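Local coordinates for variant surface glycoprotein MITAT 1.1 (Trypanosoma brucei brucei, PDB 5LY9), which forms a coat on the trypanosome surface and is one of many antigenically distinct glycoproteins expressed in series to evade the host immune response, at residues 1-5 with 223-227; 179-183 with 226-230. All coordinates share one frame; numbering follows the deposited sequence.

Overall arrangement
Contacts 1 and 2 lie side by side, their centres about 7 Å apart, at one end of the elongated, helix-rich A-type variant surface glycoprotein domain. Along the chain the N-terminal loop 1-5, which precedes helix 8-21, comes first, then the loop 179-183, and last 223-230, where both contacts end and share Glu-226 and Ala-227. This last piece includes strand 228-229, an inner strand of a small four-stranded antiparallel sheet. The N-terminal loop also binds 179-183 directly, Thr-4 OG1 lying 2.7 Å from Pro-183 O. Three pieces of chain far apart in sequence meet around the carboxylate of Glu-226, tying the N-terminus into the end of the domain remote from the C-terminus.

Contact 1: residues 1-5 with 223-227; sequences AERTG and TQVEA
The terminal amine of Ala-1 meets the carboxylate of Glu-226 in a salt bridge, N to OE2 2.6 Å. The amine approaches from above the carboxylate plane, 36° out of it. Glu-226 reaches it with an extended chain whose CG stands beside its own backbone N, and this CG packs against the carbonyl of Ala-1, 3.5 Å from Ala-1 O. The side-chain oxygen of Asn-179 binds the same amine, while the backbone N of Asn-179 also binds Glu-226 OE2; the charge of the terminus probably helps to keep this buried carboxylate ionised.

Van der Waals contact is carried mainly by Glu-2, a buried residue lying against the backbone and side chain of Gln-224 and the carbonyl of Val-225. With CG anti to the backbone N (chi1 -170°), its chain passes Val-225 O, 3.6 Å from CG, and brings the carboxylate across the aliphatic part of Gln-224, where OE1 is 3.6 Å from CB. The Gln-224 amide is turned 75° from that carboxylate.

Two turns shape these surfaces. Residues Ala-1 to Thr-4 form a type II beta turn, with Glu-2 and Arg-3 at its corners, and Gln-224 is the centre of an inverse gamma turn closed by Val-225 N and Thr-223 O. The contact thus joins the N-terminal turn, ahead of helix 8-21, to the link between strands 218-220 and 228-229.

Water completes the polar network. One molecule donates to Glu-2 OE2 at 2.6 Å and accepts from Gln-224 NE2; Ser-194 also bonds to OE2, and Asn-199 to OE1. A second water bridges Arg-3 N and Val-225 O. Within the turn, Arg-3 curls back to give NH1 to Glu-2 O (2.9 Å), the acceptor lying almost in the guanidinium plane.

Contact 2: residues 179-183 with 226-230; sequences NTFQP and EATLA
The side chains of Gln-182 and Glu-226 are antiparallel neighbours, each reaching the backbone of the other segment, where the loop after strand 173-174 packs on the residues leading into strand 228-229 of the four-stranded antiparallel sheet, and on Leu-229 within it. Gln-182 OE1 accepts from Ala-227 N at 2.8 Å, in the carbonyl plane. A water donating to OE1 and to Ala-227 O bridges the same two residues. NE2 donates to Thr-4 O.

Glu-226 OE2, which also pairs with the amine of Ala-1, offers its syn lone pair to Asn-179 N (2.8 Å), and Asn-179 OD1 accepts from the same amine. OE1 accepts a weak bond from Thr-180 N at 3.5 Å, and a second water that donates to it accepts from Phe-181 N. Successive amides of residues 179-181 are thus met by one carboxylate, directly or through water, while Lys-7 binds the carbonyls of Asn-179 and Thr-180.

Ala-10 of helix 8-21 touches both Phe-181 and Leu-229. Thr-180 CG2 covers one face of the Phe-181 ring, over its centre. A CH-pi contact sets Leu-229 CD1 over the opposite face, 4.1 Å from the ring centroid and 27° off the normal.

Contact 1: residues 1-5 with 223-227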
ATOM      1  N   ALA A   1     -23.684 -30.179 -20.581  1.00 25.98           N
ATOM      2  CA  ALA A   1     -24.544 -29.810 -21.730  1.00 25.64           C
ATOM      3  C   ALA A   1     -24.521 -28.281 -21.877  1.00 26.47           C
ATOM      4  O   ALA A   1     -24.290 -27.544 -20.913  1.00 26.02           O
ATOM      5  CB  ALA A   1     -25.979 -30.291 -21.514  1.00 26.52           C
ATOM      6  N   GLU A   2     -24.804 -27.818 -23.083  1.00 25.77           N
ATOM      7  CA  GLU A   2     -25.053 -26.383 -23.299  1.00 25.37           C
ATOM      8  C   GLU A   2     -26.087 -25.863 -22.334  1.00 24.71           C
ATOM      9  O   GLU A   2     -27.079 -26.550 -22.027  1.00 25.18           O
ATOM     10  CB  GLU A   2     -25.604 -26.182 -24.736  1.00 26.87           C
ATOM     11  CG  GLU A   2     -25.670 -24.721 -25.186  1.00 27.55           C
ATOM     12  CD  GLU A   2     -26.676 -24.410 -26.302  1.00 28.85           C
ATOM     13  OE1 GLU A   2     -27.352 -25.373 -26.794  1.00 29.50           O
ATOM     14  OE2 GLU A   2     -26.795 -23.202 -26.670  1.00 28.03           O
ATOM     15  N   ARG A   3     -25.822 -24.692 -21.817  1.00 24.50           N
ATOM     16  CA  ARG A   3     -26.737 -23.925 -21.020  1.00 24.01           C
ATOM     17  C   ARG A   3     -27.348 -24.539 -19.716  1.00 23.85           C
ATOM     18  O   ARG A   3     -28.342 -23.997 -19.220  1.00 25.22           O
ATOM     19  CB  ARG A   3     -27.811 -23.225 -21.876  1.00 25.03           C
ATOM     20  CG  ARG A   3     -28.901 -24.006 -22.588  1.00 26.05           C
ATOM     21  CD  ARG A   3     -29.799 -24.881 -21.729  1.00 25.83           C
ATOM     22  NE  ARG A   3     -30.863 -25.504 -22.579  1.00 27.87           N
ATOM     23  CZ  ARG A   3     -30.686 -26.588 -23.312  1.00 28.08           C
ATOM     24  NH1 ARG A   3     -29.545 -27.280 -23.299  1.00 28.81           N
ATOM     25  NH2 ARG A   3     -31.707 -27.039 -24.064  1.00 29.17           N
ATOM     26  N   THR A   4     -26.678 -25.504 -19.124  1.00 23.46           N
ATOM     27  CA  THR A   4     -26.962 -25.865 -17.704  1.00 23.94           C
ATOM     28  C   THR A   4     -26.049 -25.071 -16.785  1.00 24.28           C
ATOM     29  O   THR A   4     -25.060 -24.418 -17.243  1.00 24.81           O
ATOM     30  CB  THR A   4     -26.872 -27.353 -17.484  1.00 24.43           C
ATOM     31  OG1 THR A   4     -25.561 -27.811 -17.863  1.00 24.63           O
ATOM     32  CG2 THR A   4     -27.995 -28.051 -18.311  1.00 26.49           C
ATOM     33  N   GLY A   5     -26.392 -25.028 -15.511  1.00 22.79           N
ATOM     34  CA  GLY A   5     -25.598 -24.332 -14.566  1.00 24.12           C
ATOM     35  C   GLY A   5     -24.190 -24.830 -14.354  1.00 23.87           C
ATOM     36  O   GLY A   5     -23.795 -25.902 -14.743  1.00 23.08           O
ATOM     37  N   THR A 223     -21.834 -20.860 -29.794  1.00 27.41           N
ATOM     38  CA  THR A 223     -22.162 -22.115 -30.489  1.00 28.03           C
ATOM     39  C   THR A 223     -22.781 -22.994 -29.392  1.00 27.60           C
ATOM     40  O   THR A 223     -22.648 -22.708 -28.189  1.00 26.59           O
ATOM     41  CB  THR A 223     -20.941 -22.802 -31.056  1.00 28.23           C
ATOM     42  OG1 THR A 223     -19.936 -22.986 -30.034  1.00 28.97           O
ATOM     43  CG2 THR A 223     -20.341 -21.982 -32.264  1.00 28.93           C
ATOM     44  N   GLN A 224     -23.404 -24.093 -29.775  1.00 27.29           N
ATOM     45  CA  GLN A 224     -24.123 -24.984 -28.838  1.00 28.06           C
ATOM     46  C   GLN A 224     -23.197 -25.909 -28.106  1.00 27.25           C
ATOM     47  O   GLN A 224     -23.226 -27.136 -28.259  1.00 27.80           O
ATOM     48  CB  GLN A 224     -25.191 -25.790 -29.584  1.00 29.20           C
ATOM     49  CG  GLN A 224     -26.234 -24.890 -30.178  1.00 30.90           C
ATOM     50  CD  GLN A 224     -27.392 -25.705 -30.791  1.00 33.51           C
ATOM     51  OE1 GLN A 224     -27.191 -26.485 -31.705  1.00 35.62           O
ATOM     52  NE2 GLN A 224     -28.594 -25.466 -30.305  1.00 32.48           N
ATOM     53  N   VAL A 225     -22.384 -25.316 -27.243  1.00 26.45           N
ATOM     54  CA  VAL A 225     -21.440 -26.084 -26.429  1.00 26.03           C
ATOM     55  C   VAL A 225     -21.417 -25.506 -25.003  1.00 25.23           C
ATOM     56  O   VAL A 225     -22.141 -24.577 -24.670  1.00 25.41           O
ATOM     57  CB  VAL A 225     -20.015 -26.120 -27.013  1.00 25.77           C
ATOM     58  CG1 VAL A 225     -19.990 -26.818 -28.364  1.00 27.44           C
ATOM     59  CG2 VAL A 225     -19.388 -24.717 -27.131  1.00 26.14           C
ATOM     60  N   GLU A 226     -20.592 -26.104 -24.182  1.00 24.84           N
ATOM     61  CA  GLU A 226     -20.366 -25.662 -22.801  1.00 25.17           C
ATOM     62  C   GLU A 226     -19.373 -24.505 -22.778  1.00 23.80           C
ATOM     63  O   GLU A 226     -18.568 -24.317 -23.694  1.00 24.52           O
ATOM     64  CB  GLU A 226     -19.834 -26.837 -21.991  1.00 25.28           C
ATOM     65  CG  GLU A 226     -20.933 -27.885 -21.788  1.00 25.90           C
ATOM     66  CD  GLU A 226     -20.402 -29.289 -21.495  1.00 27.78           C
ATOM     67  OE1 GLU A 226     -19.192 -29.461 -21.137  1.00 26.92           O
ATOM     68  OE2 GLU A 226     -21.262 -30.214 -21.545  1.00 28.06           O
ATOM     69  N   ALA A 227     -19.473 -23.717 -21.741  1.00 22.24           N
ATOM     70  CA  ALA A 227     -18.449 -22.702 -21.474  1.00 22.60           C
ATOM     71  C   ALA A 227     -17.069 -23.330 -21.345  1.00 23.31           C
ATOM     72  O   ALA A 227     -16.955 -24.511 -20.990  1.00 23.17           O
ATOM     73  CB  ALA A 227     -18.777 -21.988 -20.186  1.00 21.72           C
TER
HETATM   74  O   HOH W   1     -28.573 -22.845 -28.601  1.00 26.88           O
HETATM   75  O   HOH W   2     -23.198 -23.357 -22.298  1.00 23.17           O

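Contact 2: residues 179-183 with 226-230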
ATOM      1  N   ASN A 179     -20.312 -32.671 -20.581  1.00 26.95           N
ATOM      2  CA  ASN A 179     -20.882 -32.485 -19.238  1.00 27.90           C
ATOM      3  C   ASN A 179     -19.867 -32.280 -18.154  1.00 28.20           C
ATOM      4  O   ASN A 179     -20.102 -32.687 -17.020  1.00 28.27           O
ATOM      5  CB  ASN A 179     -21.895 -33.576 -18.887  1.00 28.37           C
ATOM      6  CG  ASN A 179     -22.884 -33.804 -20.000  1.00 29.11           C
ATOM      7  OD1 ASN A 179     -23.551 -32.862 -20.449  1.00 27.80           O
ATOM      8  ND2 ASN A 179     -22.923 -35.024 -20.514  1.00 30.28           N
ATOM      9  N   THR A 180     -18.757 -31.621 -18.476  1.00 27.96           N
ATOM     10  CA  THR A 180     -17.633 -31.602 -17.542  1.00 28.49           C
ATOM     11  C   THR A 180     -17.885 -30.646 -16.392  1.00 26.09           C
ATOM     12  O   THR A 180     -17.855 -31.051 -15.222  1.00 26.50           O
ATOM     13  CB  THR A 180     -16.321 -31.183 -18.241  1.00 29.35           C
ATOM     14  OG1 THR A 180     -16.199 -31.937 -19.440  1.00 29.22           O
ATOM     15  CG2 THR A 180     -15.087 -31.416 -17.249  1.00 29.70           C
ATOM     16  N   PHE A 181     -18.124 -29.383 -16.711  1.00 24.67           N
ATOM     17  CA  PHE A 181     -18.372 -28.357 -15.624  1.00 24.42           C
ATOM     18  C   PHE A 181     -19.827 -27.855 -15.594  1.00 23.58           C
ATOM     19  O   PHE A 181     -20.199 -27.080 -14.746  1.00 25.43           O
ATOM     20  CB  PHE A 181     -17.357 -27.230 -15.748  1.00 23.88           C
ATOM     21  CG  PHE A 181     -15.948 -27.714 -15.697  1.00 24.88           C
ATOM     22  CD1 PHE A 181     -15.468 -28.390 -14.564  1.00 25.43           C
ATOM     23  CD2 PHE A 181     -15.096 -27.498 -16.743  1.00 26.14           C
ATOM     24  CE1 PHE A 181     -14.212 -28.900 -14.541  1.00 25.69           C
ATOM     25  CE2 PHE A 181     -13.778 -27.991 -16.709  1.00 25.81           C
ATOM     26  CZ  PHE A 181     -13.341 -28.694 -15.611  1.00 26.19           C
ATOM     27  N   GLN A 182     -20.647 -28.313 -16.519  1.00 22.73           N
ATOM     28  CA  GLN A 182     -22.068 -28.020 -16.647  1.00 23.06           C
ATOM     29  C   GLN A 182     -22.714 -29.407 -16.877  1.00 24.40           C
ATOM     30  O   GLN A 182     -22.269 -30.150 -17.748  1.00 24.60           O
ATOM     31  CB  GLN A 182     -22.349 -27.094 -17.836  1.00 23.47           C
ATOM     32  CG  GLN A 182     -21.918 -25.659 -17.576  1.00 23.22           C
ATOM     33  CD  GLN A 182     -21.837 -24.873 -18.879  1.00 24.23           C
ATOM     34  OE1 GLN A 182     -20.796 -24.849 -19.554  1.00 24.51           O
ATOM     35  NE2 GLN A 182     -22.983 -24.351 -19.283  1.00 24.15           N
ATOM     36  N   PRO A 183     -23.680 -29.771 -16.053  1.00 24.33           N
ATOM     37  CA  PRO A 183     -24.212 -31.143 -16.133  1.00 25.86           C
ATOM     38  C   PRO A 183     -25.116 -31.386 -17.340  1.00 26.35           C
ATOM     39  O   PRO A 183     -25.425 -30.464 -18.150  1.00 25.38           O
ATOM     40  CB  PRO A 183     -25.021 -31.259 -14.845  1.00 26.86           C
ATOM     41  CG  PRO A 183     -25.535 -29.877 -14.604  1.00 26.66           C
ATOM     42  CD  PRO A 183     -24.384 -28.957 -15.088  1.00 24.95           C
ATOM     43  N   GLU A 226     -20.592 -26.104 -24.182  1.00 24.84           N
ATOM     44  CA  GLU A 226     -20.366 -25.662 -22.801  1.00 25.17           C
ATOM     45  C   GLU A 226     -19.373 -24.505 -22.778  1.00 23.80           C
ATOM     46  O   GLU A 226     -18.568 -24.317 -23.694  1.00 24.52           O
ATOM     47  CB  GLU A 226     -19.834 -26.837 -21.991  1.00 25.28           C
ATOM     48  CG  GLU A 226     -20.933 -27.885 -21.788  1.00 25.90           C
ATOM     49  CD  GLU A 226     -20.402 -29.289 -21.495  1.00 27.78           C
ATOM     50  OE1 GLU A 226     -19.192 -29.461 -21.137  1.00 26.92           O
ATOM     51  OE2 GLU A 226     -21.262 -30.214 -21.545  1.00 28.06           O
ATOM     52  N   ALA A 227     -19.473 -23.717 -21.741  1.00 22.24           N
ATOM     53  CA  ALA A 227     -18.449 -22.702 -21.474  1.00 22.60           C
ATOM     54  C   ALA A 227     -17.069 -23.330 -21.345  1.00 23.31           C
ATOM     55  O   ALA A 227     -16.955 -24.511 -20.990  1.00 23.17           O
ATOM     56  CB  ALA A 227     -18.777 -21.988 -20.186  1.00 21.72           C
ATOM     57  N   THR A 228     -15.997 -22.526 -21.590  1.00 22.13           N
ATOM     58  CA  THR A 228     -14.650 -23.007 -21.474  1.00 24.07           C
ATOM     59  C   THR A 228     -14.010 -22.323 -20.274  1.00 22.85           C
ATOM     60  O   THR A 228     -14.212 -21.114 -20.067  1.00 22.27           O
ATOM     61  CB  THR A 228     -13.820 -22.629 -22.708  1.00 25.08           C
ATOM     62  OG1 THR A 228     -14.388 -23.196 -23.869  1.00 25.95           O
ATOM     63  CG2 THR A 228     -12.371 -23.063 -22.541  1.00 26.88           C
ATOM     64  N   LEU A 229     -13.204 -23.069 -19.525  1.00 23.67           N
ATOM     65  CA  LEU A 229     -12.483 -22.527 -18.384  1.00 23.00           C
ATOM     66  C   LEU A 229     -11.008 -22.687 -18.736  1.00 22.94           C
ATOM     67  O   LEU A 229     -10.544 -23.757 -19.064  1.00 24.50           O
ATOM     68  CB  LEU A 229     -12.821 -23.280 -17.082  1.00 23.26           C
ATOM     69  CG  LEU A 229     -14.289 -23.329 -16.684  1.00 23.32           C
ATOM     70  CD1 LEU A 229     -14.415 -24.154 -15.409  1.00 25.11           C
ATOM     71  CD2 LEU A 229     -14.847 -21.939 -16.470  1.00 23.96           C
ATOM     72  N   ALA A 230     -10.268 -21.591 -18.616  1.00 23.79           N
ATOM     73  CA  ALA A 230      -8.924 -21.534 -19.054  1.00 23.43           C
ATOM     74  C   ALA A 230      -8.053 -22.234 -18.024  1.00 24.29           C
ATOM     75  O   ALA A 230      -8.412 -22.349 -16.901  1.00 23.40           O
ATOM     76  CB  ALA A 230      -8.478 -20.074 -19.193  1.00 24.30           C
TER
HETATM   77  O   HOH W   3     -17.859 -28.156 -19.130  1.00 26.00           O
HETATM   78  O   HOH W   4     -18.272 -25.628 -18.881  1.00 21.45           O